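Local coordinates for oligogalacturonate lyase (Yersinia enterocolitica subsp. enterocolitica, PDB 3PE7), which cleaves oligogalacturonates by beta-elimination, probably in the cytoplasm, on a seven-bladed beta-propeller that binds manganese and calcium, at residues 41-44 with 49-52; 74-79 with 95-100; 123-128 with 147-152; 209-214 with 255-260; 219-222 with 227-230. All coordinates share one frame; numbering follows the deposited sequence.

Interaction 1 of 5, residues 41-44 with 49-52; sequences KCFT and KLLF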
# COMPACT_ATOMS: atom_id res chain seq x y z
N LYS A 41 2.14 -7.46 -1.65
CA LYS A 41 2.05 -8.78 -1.01
C LYS A 41 2.92 -8.91 0.24
O LYS A 41 4.14 -8.67 0.17
CB LYS A 41 2.41 -9.90 -2.01
CG LYS A 41 2.39 -11.29 -1.39
CD LYS A 41 2.74 -12.35 -2.43
CE LYS A 41 2.98 -13.70 -1.75
NZ LYS A 41 3.34 -14.76 -2.76
N CYS A 42 2.29 -9.25 1.37
CA CYS A 42 3.01 -9.50 2.63
C CYS A 42 2.78 -10.87 3.27
O CYS A 42 3.58 -11.29 4.08
CB CYS A 42 2.74 -8.42 3.69
SG CYS A 42 0.98 -8.20 4.12
N PHE A 43 1.68 -11.55 2.93
CA PHE A 43 1.45 -12.91 3.38
C PHE A 43 1.95 -13.89 2.33
O PHE A 43 1.76 -13.66 1.16
CB PHE A 43 -0.04 -13.18 3.60
CG PHE A 43 -0.59 -12.53 4.81
CD1 PHE A 43 -0.46 -13.13 6.06
CD2 PHE A 43 -1.29 -11.32 4.70
CE1 PHE A 43 -1.02 -12.52 7.21
CE2 PHE A 43 -1.82 -10.70 5.82
CZ PHE A 43 -1.70 -11.30 7.07
N THR A 44 2.55 -14.99 2.76
CA THR A 44 2.84 -16.09 1.83
C THR A 44 1.50 -16.69 1.36
O THR A 44 0.47 -16.48 1.99
CB THR A 44 3.76 -17.17 2.43
OG1 THR A 44 3.25 -17.64 3.68
CG2 THR A 44 5.15 -16.60 2.65
N LYS A 49 3.04 -17.27 6.80
CA LYS A 49 4.14 -16.35 7.11
C LYS A 49 3.80 -14.93 6.71
O LYS A 49 3.04 -14.71 5.76
CB LYS A 49 5.45 -16.85 6.49
CG LYS A 49 5.98 -18.14 7.17
CD LYS A 49 7.07 -18.79 6.33
CE LYS A 49 7.45 -20.15 6.91
NZ LYS A 49 6.28 -21.08 6.94
N LEU A 50 4.36 -13.95 7.44
CA LEU A 50 4.00 -12.54 7.24
C LEU A 50 5.23 -11.63 7.27
O LEU A 50 5.98 -11.62 8.23
CB LEU A 50 3.00 -12.10 8.31
CG LEU A 50 2.61 -10.62 8.39
CD1 LEU A 50 1.92 -10.17 7.10
CD2 LEU A 50 1.74 -10.35 9.61
N LEU A 51 5.42 -10.88 6.19
CA LEU A 51 6.44 -9.83 6.06
C LEU A 51 5.98 -8.58 6.82
O LEU A 51 4.84 -8.14 6.67
CB LEU A 51 6.56 -9.45 4.59
CG LEU A 51 7.60 -8.36 4.25
CD1 LEU A 51 9.02 -8.90 4.45
CD2 LEU A 51 7.40 -7.87 2.82
N PHE A 52 6.90 -8.00 7.60
CA PHE A 52 6.62 -6.75 8.32
C PHE A 52 7.90 -5.96 8.61
O PHE A 52 9.02 -6.44 8.39
CB PHE A 52 5.80 -7.00 9.60
CG PHE A 52 6.59 -7.59 10.73
CD1 PHE A 52 7.02 -6.78 11.77
CD2 PHE A 52 6.89 -8.97 10.78
CE1 PHE A 52 7.75 -7.30 12.85
CE2 PHE A 52 7.62 -9.52 11.85
CZ PHE A 52 8.06 -8.69 12.89
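Three hydrogen bonds tie the 41-44 loop to the strand it leads into. Leu51 N gives a nearly straight bond to Cys42 O (2.8 Å, 174° at the hydrogen), and Thr44 N reaches Lys49 O at 3.1 Å. The third uses a side chain: Thr44 OG1, turned back over its main chain (chi1 53°), accepts from Lys49 N at 3.1 Å along a more bent path, and the same hydroxyl is also bonded to Asp46 in the intervening turn. Two CA-H...O contacts flank the single Phe43-Leu50 bridge, Leu50 CA to Cys42 O and Phe43 CA to Lys49 O.

The apolar part centres on one methyl. Leu50 CD1 stands over the middle of the Phe43 ring, 3.7 Å from its centroid and 10° off the normal, a CH-pi contact; Cys42 SG touches the same CD1 at 3.7 Å. The other branch of Thr44, CG2, touches Lys49 CB.

With that one bridge the loop pairs only briefly with strand 49-54, a blade strand of the beta-propeller. Cys42, Phe43 and Leu50 all pack on Leu366 of strand 364-369 in the adjacent blade, while strand 61-66 pairs with strand 49-54 through Leu50 and Phe52.

Interaction 2 of 5, residues 74-79 with 95-100; sequences QLTEGR and LFYVKD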
# COMPACT_ATOMS: atom_id res chain seq x y z
N GLN A 74 14.87 -11.87 11.19
CA GLN A 74 15.32 -10.62 10.59
C GLN A 74 15.86 -10.86 9.20
O GLN A 74 16.78 -11.69 9.02
CB GLN A 74 16.40 -9.96 11.47
CG GLN A 74 16.79 -8.56 10.99
CD GLN A 74 17.73 -7.87 11.94
OE1 GLN A 74 17.80 -8.22 13.13
NE2 GLN A 74 18.43 -6.84 11.45
N LEU A 75 15.30 -10.15 8.23
CA LEU A 75 15.61 -10.35 6.80
C LEU A 75 16.66 -9.38 6.28
O LEU A 75 17.46 -9.74 5.43
CB LEU A 75 14.35 -10.21 5.94
CG LEU A 75 13.17 -11.13 6.25
CD1 LEU A 75 12.03 -10.81 5.28
CD2 LEU A 75 13.59 -12.59 6.10
N THR A 76 16.59 -8.14 6.74
CA THR A 76 17.51 -7.10 6.26
C THR A 76 18.14 -6.40 7.49
O THR A 76 17.62 -6.49 8.61
CB THR A 76 16.80 -6.07 5.35
OG1 THR A 76 15.80 -5.35 6.10
CG2 THR A 76 16.11 -6.76 4.15
N GLU A 77 19.27 -5.72 7.26
CA GLU A 77 19.94 -5.01 8.32
C GLU A 77 20.52 -3.70 7.82
O GLU A 77 20.71 -3.51 6.61
CB GLU A 77 21.03 -5.91 8.94
CG GLU A 77 22.14 -6.31 7.98
CD GLU A 77 23.16 -7.28 8.59
OE1 GLU A 77 22.92 -7.84 9.68
OE2 GLU A 77 24.23 -7.50 7.97
N GLY A 78 20.79 -2.79 8.75
CA GLY A 78 21.36 -1.50 8.40
C GLY A 78 20.35 -0.37 8.43
O GLY A 78 19.18 -0.58 8.75
N ARG A 79 20.80 0.84 8.08
CA ARG A 79 20.01 2.05 8.36
C ARG A 79 19.12 2.66 7.25
O ARG A 79 18.41 3.65 7.50
CB ARG A 79 20.94 3.14 8.94
CG ARG A 79 21.56 2.73 10.27
N LEU A 95 12.09 -11.43 -1.28
CA LEU A 95 11.60 -10.11 -0.89
C LEU A 95 12.23 -9.07 -1.82
O LEU A 95 13.43 -9.12 -2.07
CB LEU A 95 11.99 -9.80 0.55
CG LEU A 95 12.05 -8.34 1.00
CD1 LEU A 95 10.64 -7.72 1.09
CD2 LEU A 95 12.76 -8.28 2.35
N PHE A 96 11.41 -8.16 -2.33
CA PHE A 96 11.90 -6.98 -3.07
C PHE A 96 11.65 -5.74 -2.23
O PHE A 96 10.57 -5.57 -1.67
CB PHE A 96 11.20 -6.83 -4.41
CG PHE A 96 11.55 -7.90 -5.40
CD1 PHE A 96 10.82 -9.09 -5.44
CD2 PHE A 96 12.61 -7.73 -6.29
CE1 PHE A 96 11.15 -10.11 -6.37
CE2 PHE A 96 12.94 -8.72 -7.23
CZ PHE A 96 12.22 -9.92 -7.26
N TYR A 97 12.66 -4.86 -2.14
CA TYR A 97 12.51 -3.62 -1.38
C TYR A 97 13.56 -2.62 -1.84
O TYR A 97 14.51 -2.98 -2.55
CB TYR A 97 12.65 -3.89 0.13
CG TYR A 97 14.09 -4.07 0.58
CD1 TYR A 97 14.78 -5.26 0.34
CD2 TYR A 97 14.76 -3.04 1.26
CE1 TYR A 97 16.11 -5.42 0.76
CE2 TYR A 97 16.09 -3.21 1.68
CZ TYR A 97 16.75 -4.39 1.42
OH TYR A 97 18.07 -4.56 1.82
N VAL A 98 13.40 -1.37 -1.43
CA VAL A 98 14.36 -0.31 -1.77
C VAL A 98 15.24 0.05 -0.57
O VAL A 98 14.76 0.32 0.54
CB VAL A 98 13.66 0.95 -2.29
CG1 VAL A 98 14.71 2.05 -2.63
CG2 VAL A 98 12.81 0.63 -3.52
N LYS A 99 16.55 0.05 -0.82
CA LYS A 99 17.54 0.40 0.19
C LYS A 99 18.20 1.71 -0.23
O LYS A 99 18.53 1.92 -1.40
CB LYS A 99 18.59 -0.70 0.30
CG LYS A 99 19.35 -0.72 1.64
CD LYS A 99 20.68 -1.45 1.52
CE LYS A 99 20.56 -2.77 0.77
NZ LYS A 99 21.76 -3.67 0.94
N ASP A 100 18.37 2.59 0.76
CA ASP A 100 19.04 3.88 0.57
C ASP A 100 18.40 4.76 -0.50
O ASP A 100 19.09 5.55 -1.15
CB ASP A 100 20.55 3.69 0.35
CG ASP A 100 21.24 3.19 1.60
OD1 ASP A 100 20.88 3.64 2.71
OD2 ASP A 100 22.14 2.33 1.48
O HOH W 1 19.46 -3.18 3.97
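Two successive sheets of the beta-propeller meet here, where Leu75 and Thr76, just past the end of strand 71-74, face Leu95 and Tyr97 on strand 94-99. The two segments touch by side chains alone. Leu75 CD1 meets Leu95 CD2 at 3.9 Å, methyl against methyl, and the same Leu95 CD2 lies 4.1 Å from Thr76 CG2. That threonine methyl is the busier group: it also approaches the phenol end of Tyr97 obliquely, with CE1 at 3.6 Å and CZ at 3.7 Å. Thr76 holds CG2 anti to its carbonyl carbon, while OG1, with the main-chain N on one flank and C on the other (chi1 65°), bonds Asp81 and the backbone N of Tyr62; the residue therefore offers methyl to the ring and keeps its hydroxyl for polar partners.

The Tyr97 hydroxyl is hydrogen-bonded to Glu114, and a water 2.9 Å from Tyr97 OH also bridges to Glu77 O, giving the loop a polar link to the strand beside the apolar one. Within the loop, Gln74 NE2 bonds Thr76 O at 3.0 Å, with the acceptor in the amide plane.

Leu51 of strand 49-54 packs against both leucines, Leu64 of strand 61-66 touches Leu75, and Met105 and Val107 of strand 103-108 touch Tyr97.

Interaction 3 of 5, residues 123-128 with 147-152; sequences EWVGYG and EDWVPL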
# COMPACT_ATOMS: atom_id res chain seq x y z
N GLU A 123 21.33 11.30 -11.68
CA GLU A 123 20.64 12.55 -12.00
C GLU A 123 19.15 12.52 -11.65
O GLU A 123 18.42 13.46 -11.95
CB GLU A 123 20.77 12.85 -13.49
CG GLU A 123 22.15 13.34 -13.93
CD GLU A 123 22.14 13.92 -15.35
OE1 GLU A 123 22.90 13.42 -16.21
OE2 GLU A 123 21.36 14.88 -15.61
N TRP A 124 18.72 11.42 -11.03
CA TRP A 124 17.32 11.17 -10.73
C TRP A 124 17.16 10.68 -9.29
O TRP A 124 18.12 10.21 -8.67
CB TRP A 124 16.75 10.13 -11.71
CG TRP A 124 16.80 10.60 -13.15
CD1 TRP A 124 17.86 10.49 -14.00
CD2 TRP A 124 15.76 11.24 -13.88
NE1 TRP A 124 17.54 11.04 -15.22
CE2 TRP A 124 16.26 11.52 -15.17
CE3 TRP A 124 14.44 11.62 -13.57
CZ2 TRP A 124 15.49 12.13 -16.16
CZ3 TRP A 124 13.68 12.25 -14.54
CH2 TRP A 124 14.21 12.51 -15.83
N VAL A 125 15.94 10.83 -8.77
CA VAL A 125 15.57 10.37 -7.43
C VAL A 125 14.31 9.50 -7.55
O VAL A 125 13.31 9.93 -8.14
CB VAL A 125 15.30 11.56 -6.47
CG1 VAL A 125 15.04 11.05 -5.05
CG2 VAL A 125 16.46 12.55 -6.48
N GLY A 126 14.37 8.30 -6.98
CA GLY A 126 13.18 7.44 -6.92
C GLY A 126 12.09 8.11 -6.09
O GLY A 126 12.36 8.67 -5.03
N TYR A 127 10.86 8.06 -6.59
CA TYR A 127 9.70 8.59 -5.89
C TYR A 127 8.63 7.52 -5.72
O TYR A 127 8.22 6.88 -6.69
CB TYR A 127 9.11 9.82 -6.58
CG TYR A 127 7.80 10.24 -5.96
CD1 TYR A 127 6.57 9.91 -6.54
CD2 TYR A 127 7.78 10.93 -4.74
CE1 TYR A 127 5.36 10.27 -5.94
CE2 TYR A 127 6.58 11.29 -4.13
CZ TYR A 127 5.37 10.96 -4.74
OH TYR A 127 4.19 11.30 -4.15
N GLY A 128 8.17 7.34 -4.49
CA GLY A 128 7.11 6.36 -4.19
C GLY A 128 7.54 4.91 -4.29
O GLY A 128 8.73 4.57 -4.14
N GLU A 147 17.35 17.81 -9.93
CA GLU A 147 17.18 19.26 -9.94
C GLU A 147 15.81 19.71 -9.47
O GLU A 147 15.66 20.79 -8.89
CB GLU A 147 17.36 19.79 -11.36
CG GLU A 147 18.57 20.65 -11.61
CD GLU A 147 18.33 21.55 -12.82
OE1 GLU A 147 18.61 22.77 -12.74
OE2 GLU A 147 17.83 21.02 -13.84
N ASP A 148 14.81 18.87 -9.75
CA ASP A 148 13.42 19.17 -9.44
C ASP A 148 12.95 18.54 -8.13
O ASP A 148 11.87 18.86 -7.65
CB ASP A 148 12.51 18.66 -10.57
CG ASP A 148 12.69 19.43 -11.85
OD1 ASP A 148 13.30 20.53 -11.81
OD2 ASP A 148 12.19 18.96 -12.90
N TRP A 149 13.76 17.65 -7.57
CA TRP A 149 13.37 16.95 -6.35
C TRP A 149 13.69 17.74 -5.10
O TRP A 149 14.74 18.38 -5.02
CB TRP A 149 14.04 15.57 -6.26
CG TRP A 149 13.73 14.86 -4.97
CD1 TRP A 149 14.61 14.57 -3.95
CD2 TRP A 149 12.45 14.40 -4.53
NE1 TRP A 149 13.95 13.93 -2.93
CE2 TRP A 149 12.63 13.81 -3.26
CE3 TRP A 149 11.16 14.43 -5.09
CZ2 TRP A 149 11.56 13.25 -2.53
CZ3 TRP A 149 10.10 13.86 -4.37
CH2 TRP A 149 10.31 13.29 -3.10
N VAL A 150 12.76 17.71 -4.14
CA VAL A 150 13.02 18.18 -2.78
C VAL A 150 12.45 17.12 -1.82
O VAL A 150 11.46 16.46 -2.14
CB VAL A 150 12.37 19.56 -2.50
CG1 VAL A 150 12.87 20.62 -3.49
CG2 VAL A 150 10.85 19.47 -2.53
N PRO A 151 13.08 16.94 -0.63
CA PRO A 151 12.54 16.02 0.37
C PRO A 151 11.15 16.47 0.84
O PRO A 151 10.97 17.62 1.25
CB PRO A 151 13.55 16.12 1.53
CG PRO A 151 14.78 16.67 0.95
CD PRO A 151 14.37 17.53 -0.22
N LEU A 152 10.16 15.57 0.75
CA LEU A 152 8.78 15.96 1.05
C LEU A 152 8.44 15.54 2.47
O LEU A 152 7.65 14.60 2.70
CB LEU A 152 7.83 15.34 0.03
CG LEU A 152 8.06 15.84 -1.41
CD1 LEU A 152 7.16 15.07 -2.40
CD2 LEU A 152 7.85 17.35 -1.53
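Val125 stands over one face of the Trp149 indole, and Tyr127 meets the same indole at its far, six-membered end. The valine and tryptophan side chains cross at about a right angle. CG1 of Val125 lies 3.8 Å from the centroid of the five-membered ring and 15° off its normal, a CH-pi contact, with its nearest atoms CD1 and NE1 of Trp149. The second methyl, Val125 CG2, drops beside the first onto Trp149 CD1 at 3.7 Å, so both branches of the valine ride on the pyrrole part. The opposite face of the indole is occupied by Pro151 N of its own segment, 3.8 Å above the plane and offset toward the rim.

Tyr127 meets Trp149 rim to rim. Its CD2 is 3.8 Å from Trp149 CZ3, the ring centroids are 6.0 Å apart and the planes are inclined at 57°; neither ring lies over the other. Tyr127 CE2 touches Leu152 CD1 at 4.2 Å. Trp149 swings its indole out toward the strand with CG anti to its backbone N (chi1 176°), which carries the long ring from Val125 to Tyr127. The Tyr127 side chain is about 9 Å from that of Gln350, a manganese ligand.

The contact lays the loop after strand 138-145 against strand 124-132, an edge strand of its four-stranded propeller blade. Ile144 of the adjoining strand touches both Tyr127 and Trp149; Phe158 of helix 155-161 packs on Tyr127 and Leu152, and Trp189 meets the Tyr127 ring edge-to-face.

Interaction 4 of 5, residues 209-214 with 255-260; sequences GPHDLV and VSYLKG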
# COMPACT_ATOMS: atom_id res chain seq x y z
N GLY A 209 -0.90 15.49 -6.32
CA GLY A 209 -1.14 16.88 -5.97
C GLY A 209 -2.49 17.04 -5.28
O GLY A 209 -3.22 16.06 -5.12
N PRO A 210 -2.81 18.27 -4.87
CA PRO A 210 -4.05 18.58 -4.16
C PRO A 210 -5.26 18.02 -4.90
O PRO A 210 -5.41 18.24 -6.10
CB PRO A 210 -4.08 20.11 -4.17
CG PRO A 210 -2.64 20.51 -4.23
CD PRO A 210 -2.01 19.49 -5.13
N HIS A 211 -6.11 17.31 -4.15
CA HIS A 211 -7.25 16.58 -4.71
C HIS A 211 -8.18 17.44 -5.54
O HIS A 211 -8.76 16.98 -6.53
CB HIS A 211 -8.04 15.89 -3.58
CG HIS A 211 -8.66 16.84 -2.61
ND1 HIS A 211 -9.97 17.27 -2.70
CD2 HIS A 211 -8.14 17.46 -1.52
CE1 HIS A 211 -10.23 18.10 -1.71
NE2 HIS A 211 -9.14 18.23 -0.98
N ASP A 212 -8.34 18.70 -5.12
CA ASP A 212 -9.29 19.61 -5.74
C ASP A 212 -8.66 20.47 -6.84
O ASP A 212 -9.34 21.27 -7.47
CB ASP A 212 -9.99 20.47 -4.67
CG ASP A 212 -9.02 21.26 -3.80
OD1 ASP A 212 -7.88 20.80 -3.55
OD2 ASP A 212 -9.41 22.36 -3.33
N LEU A 213 -7.36 20.29 -7.07
CA LEU A 213 -6.66 21.09 -8.07
C LEU A 213 -6.24 20.31 -9.31
O LEU A 213 -6.20 20.87 -10.40
CB LEU A 213 -5.44 21.79 -7.46
CG LEU A 213 -5.75 22.83 -6.37
CD1 LEU A 213 -4.44 23.46 -5.91
CD2 LEU A 213 -6.74 23.90 -6.83
N VAL A 214 -5.93 19.02 -9.14
CA VAL A 214 -5.46 18.22 -10.27
C VAL A 214 -6.52 18.18 -11.38
O VAL A 214 -7.71 18.07 -11.10
CB VAL A 214 -4.99 16.80 -9.85
CG1 VAL A 214 -3.77 16.89 -8.93
CG2 VAL A 214 -6.11 16.00 -9.16
N VAL A 255 -12.30 6.07 -4.64
CA VAL A 255 -13.25 6.78 -3.79
C VAL A 255 -13.53 8.14 -4.41
O VAL A 255 -12.61 8.83 -4.89
CB VAL A 255 -12.70 6.93 -2.37
CG1 VAL A 255 -13.59 7.85 -1.52
CG2 VAL A 255 -12.61 5.58 -1.71
N SER A 256 -14.81 8.52 -4.42
CA SER A 256 -15.24 9.78 -5.01
C SER A 256 -16.01 10.62 -3.99
O SER A 256 -16.81 10.11 -3.21
CB SER A 256 -16.13 9.50 -6.22
OG SER A 256 -16.69 10.71 -6.74
N TYR A 257 -15.80 11.93 -4.03
CA TYR A 257 -16.65 12.82 -3.24
C TYR A 257 -16.75 14.19 -3.92
O TYR A 257 -15.95 14.50 -4.80
CB TYR A 257 -16.15 12.93 -1.79
CG TYR A 257 -14.73 13.43 -1.62
CD1 TYR A 257 -14.46 14.78 -1.39
CD2 TYR A 257 -13.65 12.53 -1.65
CE1 TYR A 257 -13.15 15.23 -1.21
CE2 TYR A 257 -12.33 12.99 -1.47
CZ TYR A 257 -12.10 14.33 -1.25
OH TYR A 257 -10.79 14.77 -1.07
N LEU A 258 -17.73 14.98 -3.48
CA LEU A 258 -18.03 16.27 -4.11
C LEU A 258 -17.88 17.38 -3.09
O LEU A 258 -18.25 17.21 -1.92
CB LEU A 258 -19.45 16.28 -4.65
CG LEU A 258 -19.83 15.32 -5.77
CD1 LEU A 258 -21.36 15.36 -5.99
CD2 LEU A 258 -19.06 15.69 -7.05
N LYS A 259 -17.34 18.51 -3.52
CA LYS A 259 -17.32 19.69 -2.67
C LYS A 259 -18.77 20.01 -2.26
O LYS A 259 -19.68 19.90 -3.07
CB LYS A 259 -16.66 20.86 -3.39
CG LYS A 259 -16.43 22.10 -2.51
CD LYS A 259 -15.20 22.88 -2.99
CE LYS A 259 -15.06 24.21 -2.24
NZ LYS A 259 -16.01 25.25 -2.78
N GLY A 260 -18.96 20.37 -0.99
CA GLY A 260 -20.29 20.73 -0.49
C GLY A 260 -21.02 19.62 0.24
O GLY A 260 -22.09 19.84 0.79
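His211 and Tyr257 each carry CG between the backbone N and the carbonyl carbon, with chi1 of 63° and 59°, and from these positions the imidazole and the phenol reach toward each other between the two chains. The backbones stay well apart, the CA atoms of the two residues being 10.2 Å from each other, so the long tyrosine side chain covers most of the distance. The two side chains cross at about a right angle.

It is the hydroxyl that makes the touch. Tyr257 OH sits over one face of the His211 ring, 3.1 Å above the plane and displaced toward the rim on the ND1 side. Its nearest atom is His211 ND1 at 3.1 Å, followed by CG at 3.3 Å. The rings themselves are set obliquely, with planes at 46° and centroids 5.6 Å apart. The imidazole nitrogen ND1 is hydrogen-bonded to Ser239 OG, which helps fix the rotation of the ring. On the opposite face lies Asp212 OD1, from the next residue, 3.8 Å above the plane; this carboxylate could favour a protonated imidazole.

The 209-214 chain turns tightly, Pro210 O accepting from both Leu213 N and Val214 N. Tyr257 also makes a cation-pi contact with Arg264 on strand 264-269. Such a meeting of a long connecting loop from one four-stranded sheet with a strand of the following sheet joins adjacent blades of a beta-propeller at the surface.

Interaction 5 of 5, residues 219-222 with 227-230; sequences WLIN and NMRK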
# COMPACT_ATOMS: atom_id res chain seq x y z
N TRP A 219 -5.20 7.91 -14.36
CA TRP A 219 -4.82 7.71 -15.76
C TRP A 219 -4.44 6.27 -16.03
O TRP A 219 -4.05 5.52 -15.12
CB TRP A 219 -3.63 8.62 -16.11
CG TRP A 219 -4.01 10.07 -16.00
CD1 TRP A 219 -4.14 10.78 -14.84
CD2 TRP A 219 -4.36 10.96 -17.07
NE1 TRP A 219 -4.53 12.07 -15.13
CE2 TRP A 219 -4.67 12.20 -16.48
CE3 TRP A 219 -4.42 10.82 -18.47
CZ2 TRP A 219 -5.05 13.32 -17.24
CZ3 TRP A 219 -4.80 11.95 -19.23
CH2 TRP A 219 -5.10 13.17 -18.61
N LEU A 220 -4.61 5.86 -17.28
CA LEU A 220 -4.09 4.59 -17.75
C LEU A 220 -3.15 4.89 -18.92
O LEU A 220 -3.32 5.88 -19.63
CB LEU A 220 -5.20 3.67 -18.23
CG LEU A 220 -6.28 3.21 -17.26
CD1 LEU A 220 -7.26 2.34 -18.04
CD2 LEU A 220 -5.66 2.39 -16.13
N ILE A 221 -2.17 4.02 -19.11
CA ILE A 221 -1.33 4.07 -20.30
C ILE A 221 -0.95 2.65 -20.67
O ILE A 221 -0.88 1.76 -19.81
CB ILE A 221 -0.07 4.97 -20.08
CG1 ILE A 221 0.61 5.35 -21.40
CG2 ILE A 221 0.91 4.33 -19.08
CD1 ILE A 221 1.61 6.50 -21.25
N ASN A 222 -0.72 2.41 -21.96
CA ASN A 222 -0.19 1.13 -22.38
C ASN A 222 1.26 1.01 -21.97
O ASN A 222 1.97 2.02 -21.85
CB ASN A 222 -0.31 0.94 -23.90
CG ASN A 222 -1.75 0.83 -24.38
OD1 ASN A 222 -2.69 0.64 -23.60
ND2 ASN A 222 -1.92 0.92 -25.69
N ASN A 227 -1.41 5.40 -26.02
CA ASN A 227 -2.80 5.38 -25.59
C ASN A 227 -2.98 5.86 -24.15
O ASN A 227 -3.69 5.24 -23.36
CB ASN A 227 -3.41 3.99 -25.75
CG ASN A 227 -4.87 4.03 -26.15
OD1 ASN A 227 -5.75 3.79 -25.33
ND2 ASN A 227 -5.13 4.31 -27.44
N MET A 228 -2.32 6.97 -23.81
CA MET A 228 -2.52 7.57 -22.50
C MET A 228 -3.92 8.16 -22.43
O MET A 228 -4.31 8.97 -23.27
CB MET A 228 -1.44 8.62 -22.23
CG MET A 228 -1.53 9.24 -20.84
SD MET A 228 -0.25 10.47 -20.53
CE MET A 228 -0.68 11.73 -21.74
N ARG A 229 -4.69 7.75 -21.42
CA ARG A 229 -6.07 8.20 -21.29
C ARG A 229 -6.49 8.31 -19.83
O ARG A 229 -6.02 7.56 -19.00
CB ARG A 229 -7.04 7.28 -22.06
CG ARG A 229 -7.28 5.88 -21.47
CD ARG A 229 -6.23 4.90 -21.95
NE ARG A 229 -6.58 3.49 -21.74
CZ ARG A 229 -5.70 2.50 -21.76
NH1 ARG A 229 -6.10 1.25 -21.57
NH2 ARG A 229 -4.41 2.75 -21.96
N LYS A 230 -7.37 9.25 -19.53
CA LYS A 230 -7.91 9.33 -18.18
C LYS A 230 -8.96 8.26 -17.93
O LYS A 230 -9.71 7.86 -18.83
CB LYS A 230 -8.43 10.73 -17.85
CG LYS A 230 -9.46 11.31 -18.76
CD LYS A 230 -9.86 12.73 -18.29
CE LYS A 230 -8.69 13.70 -18.27
NZ LYS A 230 -9.19 15.11 -18.12
O HOH W 2 -3.89 -0.72 -21.87
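Arg229 lies across Leu220 and brings its guanidinium to Asn222. Its CB leads to CG, which folds in over the residue's own main chain (chi1 72°), and a second bend at chi2 (-86°) turns the chain back over the other strand. CD then passes Leu220 O at 3.8 Å, and NE runs beside Leu220 CB and CD1. CZ sits above Leu220 CB, which covers the centre of one guanidinium face; Asn227 OD1 lies nearer the rim of the opposite one. At the tip, NH2 bonds Asn227 O (2.9 Å) and Asn222 OD1 (3.2 Å), the latter approached from above the amide carbonyl plane; Asn222 ND2 is itself hydrogen-bonded to Thr226 OG1.

The segments form a beta hairpin closing the outer edge of a propeller blade. Leu220 and Arg229 are its hydrogen-bonded pair, Leu220 N to Arg229 O at 2.8 Å and Arg229 N to Leu220 O at 2.9 Å; Trp219 and Lys230 are the non-hydrogen-bonded pair.

On the Trp219 side, Lys230 CB stands over the six-membered ring, 3.9 Å from its centroid and 5° off the normal, and CE continues along it to CH2. Met228 SD makes an oblique Met-aromatic contact with that ring, and Met228 CB touches Ile221 CD1.

In the fold
From the N terminus, interaction 1 comes first, closing the short turn that leads into strand 49-54. Interaction 2 follows, joining the end of that sheet to the next; the two touch where Leu51 packs on Leu75 and Leu95. Interaction 3 closes an 18-residue connection containing strand 138-145, its centre about 20 Å from that of interaction 2. These three are in series. Interaction 4 spans 40 residues between neighbouring sheets, and the hairpin of interaction 5 falls wholly within that span, the one case of nesting; no contacts cross. Interactions 1 and 4 lie on opposite sides of the chain's centre. Interactions 1, 3 and 5 are ties within a blade, whereas 2 and 4 join one blade to the next.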